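Local coordinates for DUF4136 domain-containing protein (Bacteroides thetaiotaomicron, PDB 4F54) that is of unknown function but belongs to the DUF4136 family of the TolB_N clan, and is probably a lipoprotein of the cell envelope, at residues L62-E67 with E182-S187. Numbering follows the deposited sequence. Where two conformers were deposited one is given.
Sequences LAAYTE and EAVNQS
Val-184 turns both methyl groups on Tyr-65, one of them also meeting Ala-64, and so joins helix 56-70 to helix 179-189 where both pack on the same mixed sheet. CG1 of Val-184 lies over one face of the Tyr-65 ring, 3.7 Å from the centroid and only 9° off the ring normal, a centred CH-pi contact. The same methyl reaches Ala-64, whose CB stands 3.9 Å from CG1 of Val-184. With CG1 anti to the backbone N (chi1 171°), Val-184 directs that branch across to the other helix and leaves CG2 for the phenol end of the ring, 3.7 Å from Tyr-65 CE2. The two side chains cross at about a right angle. The alanine methyl fills the interface beside Val-184, the CA atoms of Ala-64 and Val-184 being 6.7 Å apart; the segment axes run in the same direction, inclined by 25° and 9.5 Å apart at closest approach. Beyond the apolar patch, a water links the helices, hydrogen-bonded to Tyr-65 OH and donating to OG of Ser-187, 2.8 Å away. Ser-187 OG in turn donates to the carbonyl O of Val-184 at 2.7 Å, on a lone pair in the carbonyl plane, which steadies the hydroxyl as the water's acceptor. Tyr-65 OH is also hydrogen-bonded to Thr-142 OG1 on strand 139-146, tying the ring to the sheet beneath; to one side of the apolar patch, Asn-185 OD1 accepts from Asn-68 ND2 of helix 56-70. A leucine in place of Tyr-65 would probably leave the water and Thr-142 without their phenolic partner and deprive Val-184 CG1 of its aromatic face. Direct cohesion between the segments thus rests on apolar and CH-pi packing, their polar link runs through one water, and the bond to the sheet helps hold the ring in place for Val-184.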
ATOM      1  N   LEU A  62      -4.334  -8.484   4.839  1.00 20.74           N
ATOM      2  CA  LEU A  62      -3.100  -9.027   4.235  1.00 21.89           C
ATOM      3  C   LEU A  62      -3.370 -10.280   3.398  1.00 24.30           C
ATOM      4  O   LEU A  62      -2.842 -10.424   2.288  1.00 21.72           O
ATOM      5  CB  LEU A  62      -2.061  -9.286   5.336  1.00 23.16           C
ATOM      6  CG  LEU A  62      -1.603  -8.045   6.099  1.00 20.79           C
ATOM      7  CD1 LEU A  62      -0.748  -8.415   7.306  1.00 24.64           C
ATOM      8  CD2 LEU A  62      -0.840  -7.139   5.090  1.00 21.46           C
ATOM      9  N   ALA A  63      -4.266 -11.159   3.884  1.00 20.24           N
ATOM     10  CA  ALA A  63      -4.630 -12.351   3.095  1.00 21.73           C
ATOM     11  C   ALA A  63      -5.274 -11.959   1.758  1.00 21.77           C
ATOM     12  O   ALA A  63      -5.040 -12.646   0.723  1.00 23.52           O
ATOM     13  CB  ALA A  63      -5.550 -13.303   3.906  1.00 21.03           C
ATOM     14  N   ALA A  64      -6.047 -10.864   1.745  1.00 22.23           N
ATOM     15  CA  ALA A  64      -6.701 -10.391   0.489  1.00 22.64           C
ATOM     16  C   ALA A  64      -5.645  -9.950  -0.537  1.00 20.04           C
ATOM     17  O   ALA A  64      -5.763 -10.258  -1.721  1.00 20.62           O
ATOM     18  CB  ALA A  64      -7.752  -9.292   0.739  1.00 22.05           C
ATOM     19  N   TYR A  65      -4.588  -9.262  -0.079  1.00 19.92           N
ATOM     20  CA  TYR A  65      -3.434  -8.908  -0.983  1.00 17.17           C
ATOM     21  C   TYR A  65      -2.809 -10.179  -1.527  1.00 20.56           C
ATOM     22  O   TYR A  65      -2.561 -10.284  -2.728  1.00 20.86           O
ATOM     23  CB  TYR A  65      -2.398  -8.041  -0.241  1.00 21.17           C
ATOM     24  CG  TYR A  65      -2.902  -6.581  -0.174  1.00 17.68           C
ATOM     25  CD1 TYR A  65      -2.951  -5.793  -1.326  1.00 19.69           C
ATOM     26  CD2 TYR A  65      -3.378  -6.023   1.008  1.00 19.36           C
ATOM     27  CE1 TYR A  65      -3.472  -4.488  -1.320  1.00 21.96           C
ATOM     28  CE2 TYR A  65      -3.862  -4.726   1.026  1.00 17.65           C
ATOM     29  CZ  TYR A  65      -3.898  -3.957  -0.138  1.00 21.21           C
ATOM     30  OH  TYR A  65      -4.407  -2.663  -0.118  1.00 19.74           O
ATOM     31  N   THR A  66      -2.505 -11.112  -0.627  1.00 20.93           N
ATOM     32  CA  THR A  66      -1.909 -12.385  -1.049  1.00 21.30           C
ATOM     33  C   THR A  66      -2.703 -13.123  -2.098  1.00 21.87           C
ATOM     34  O   THR A  66      -2.166 -13.518  -3.136  1.00 21.72           O
ATOM     35  CB  THR A  66      -1.625 -13.256   0.185  1.00 23.43           C
ATOM     36  OG1 THR A  66      -0.627 -12.599   0.970  1.00 23.44           O
ATOM     37  CG2 THR A  66      -1.158 -14.682  -0.244  1.00 22.29           C
ATOM     38  N   GLU A  67      -3.996 -13.298  -1.830  1.00 21.09           N
ATOM     39  CA  GLU A  67      -4.897 -13.972  -2.773  1.00 21.92           C
ATOM     40  C   GLU A  67      -4.972 -13.237  -4.121  1.00 22.44           C
ATOM     41  O   GLU A  67      -4.902 -13.821  -5.175  1.00 22.48           O
ATOM     42  CB  GLU A  67      -6.273 -14.128  -2.132  1.00 21.95           C
ATOM     43  CG  GLU A  67      -6.217 -15.124  -0.979  1.00 26.98           C
ATOM     44  CD  GLU A  67      -7.390 -15.023  -0.017  1.00 39.67           C
ATOM     45  OE1 GLU A  67      -8.462 -14.514  -0.417  1.00 39.37           O
ATOM     46  OE2 GLU A  67      -7.197 -15.411   1.162  1.00 40.78           O
ATOM     47  N   GLU A 182     -13.349  -5.866   0.559  1.00 23.70           N
ATOM     48  CA  GLU A 182     -14.037  -5.550  -0.691  0.50 25.68           C
ATOM     49  C   GLU A 182     -13.304  -4.417  -1.450  1.00 22.37           C
ATOM     50  O   GLU A 182     -13.149  -4.469  -2.701  1.00 22.09           O
ATOM     51  CB  GLU A 182     -15.511  -5.209  -0.444  0.50 27.75           C
ATOM     52  CG  GLU A 182     -16.343  -6.375   0.099  0.50 30.59           C
ATOM     53  CD  GLU A 182     -17.763  -5.971   0.501  0.50 37.83           C
ATOM     54  OE1 GLU A 182     -18.194  -4.866   0.138  0.50 39.16           O
ATOM     55  OE2 GLU A 182     -18.443  -6.758   1.183  0.50 43.05           O
ATOM     56  N   ALA A 183     -12.803  -3.447  -0.705  1.00 20.82           N
ATOM     57  CA  ALA A 183     -11.983  -2.348  -1.284  1.00 21.43           C
ATOM     58  C   ALA A 183     -10.646  -2.865  -1.854  1.00 20.09           C
ATOM     59  O   ALA A 183     -10.273  -2.507  -2.976  1.00 21.59           O
ATOM     60  CB  ALA A 183     -11.777  -1.199  -0.304  1.00 21.68           C
ATOM     61  N   VAL A 184      -9.950  -3.754  -1.120  1.00 20.38           N
ATOM     62  CA  VAL A 184      -8.740  -4.377  -1.647  1.00 21.62           C
ATOM     63  C   VAL A 184      -9.061  -5.089  -2.955  1.00 21.81           C
ATOM     64  O   VAL A 184      -8.381  -4.878  -3.956  1.00 21.05           O
ATOM     65  CB  VAL A 184      -8.022  -5.263  -0.588  1.00 22.18           C
ATOM     66  CG1 VAL A 184      -6.890  -6.073  -1.222  1.00 18.69           C
ATOM     67  CG2 VAL A 184      -7.524  -4.423   0.578  1.00 21.21           C
ATOM     68  N   ASN A 185     -10.105  -5.931  -2.980  1.00 22.27           N
ATOM     69  CA  ASN A 185     -10.493  -6.645  -4.191  1.00 22.20           C
ATOM     70  C   ASN A 185     -10.770  -5.684  -5.326  1.00 23.35           C
ATOM     71  O   ASN A 185     -10.328  -5.897  -6.462  1.00 21.24           O
ATOM     72  CB  ASN A 185     -11.716  -7.517  -3.929  1.00 23.49           C
ATOM     73  CG  ASN A 185     -11.410  -8.711  -3.036  1.00 25.16           C
ATOM     74  OD1 ASN A 185     -10.251  -9.066  -2.837  1.00 24.07           O
ATOM     75  ND2 ASN A 185     -12.458  -9.307  -2.463  1.00 23.47           N
ATOM     76  N   GLN A 186     -11.428  -4.570  -5.007  1.00 21.29           N
ATOM     77  CA  GLN A 186     -11.740  -3.579  -6.035  1.00 21.47           C
ATOM     78  C   GLN A 186     -10.520  -2.914  -6.640  1.00 21.36           C
ATOM     79  O   GLN A 186     -10.466  -2.658  -7.841  1.00 21.65           O
ATOM     80  CB  GLN A 186     -12.712  -2.516  -5.501  1.00 25.85           C
ATOM     81  CG  GLN A 186     -13.012  -1.377  -6.474  1.00 26.84           C
ATOM     82  CD  GLN A 186     -13.655  -1.834  -7.783  1.00 27.55           C
ATOM     83  OE1 GLN A 186     -14.528  -2.717  -7.789  1.00 26.54           O
ATOM     84  NE2 GLN A 186     -13.255  -1.213  -8.893  1.00 24.57           N
ATOM     85  N   SER A 187      -9.519  -2.667  -5.801  1.00 19.39           N
ATOM     86  CA  SER A 187      -8.275  -2.029  -6.258  1.00 19.36           C
ATOM     87  C   SER A 187      -7.583  -2.896  -7.306  1.00 20.24           C
ATOM     88  O   SER A 187      -7.025  -2.381  -8.287  1.00 20.95           O
ATOM     89  CB  SER A 187      -7.324  -1.704  -5.097  1.00 20.79           C
ATOM     90  OG  SER A 187      -6.640  -2.856  -4.552  1.00 21.65           O
TER
HETATM   91  O   HOH W   1      -5.360  -1.860  -2.244  1.00 20.45           O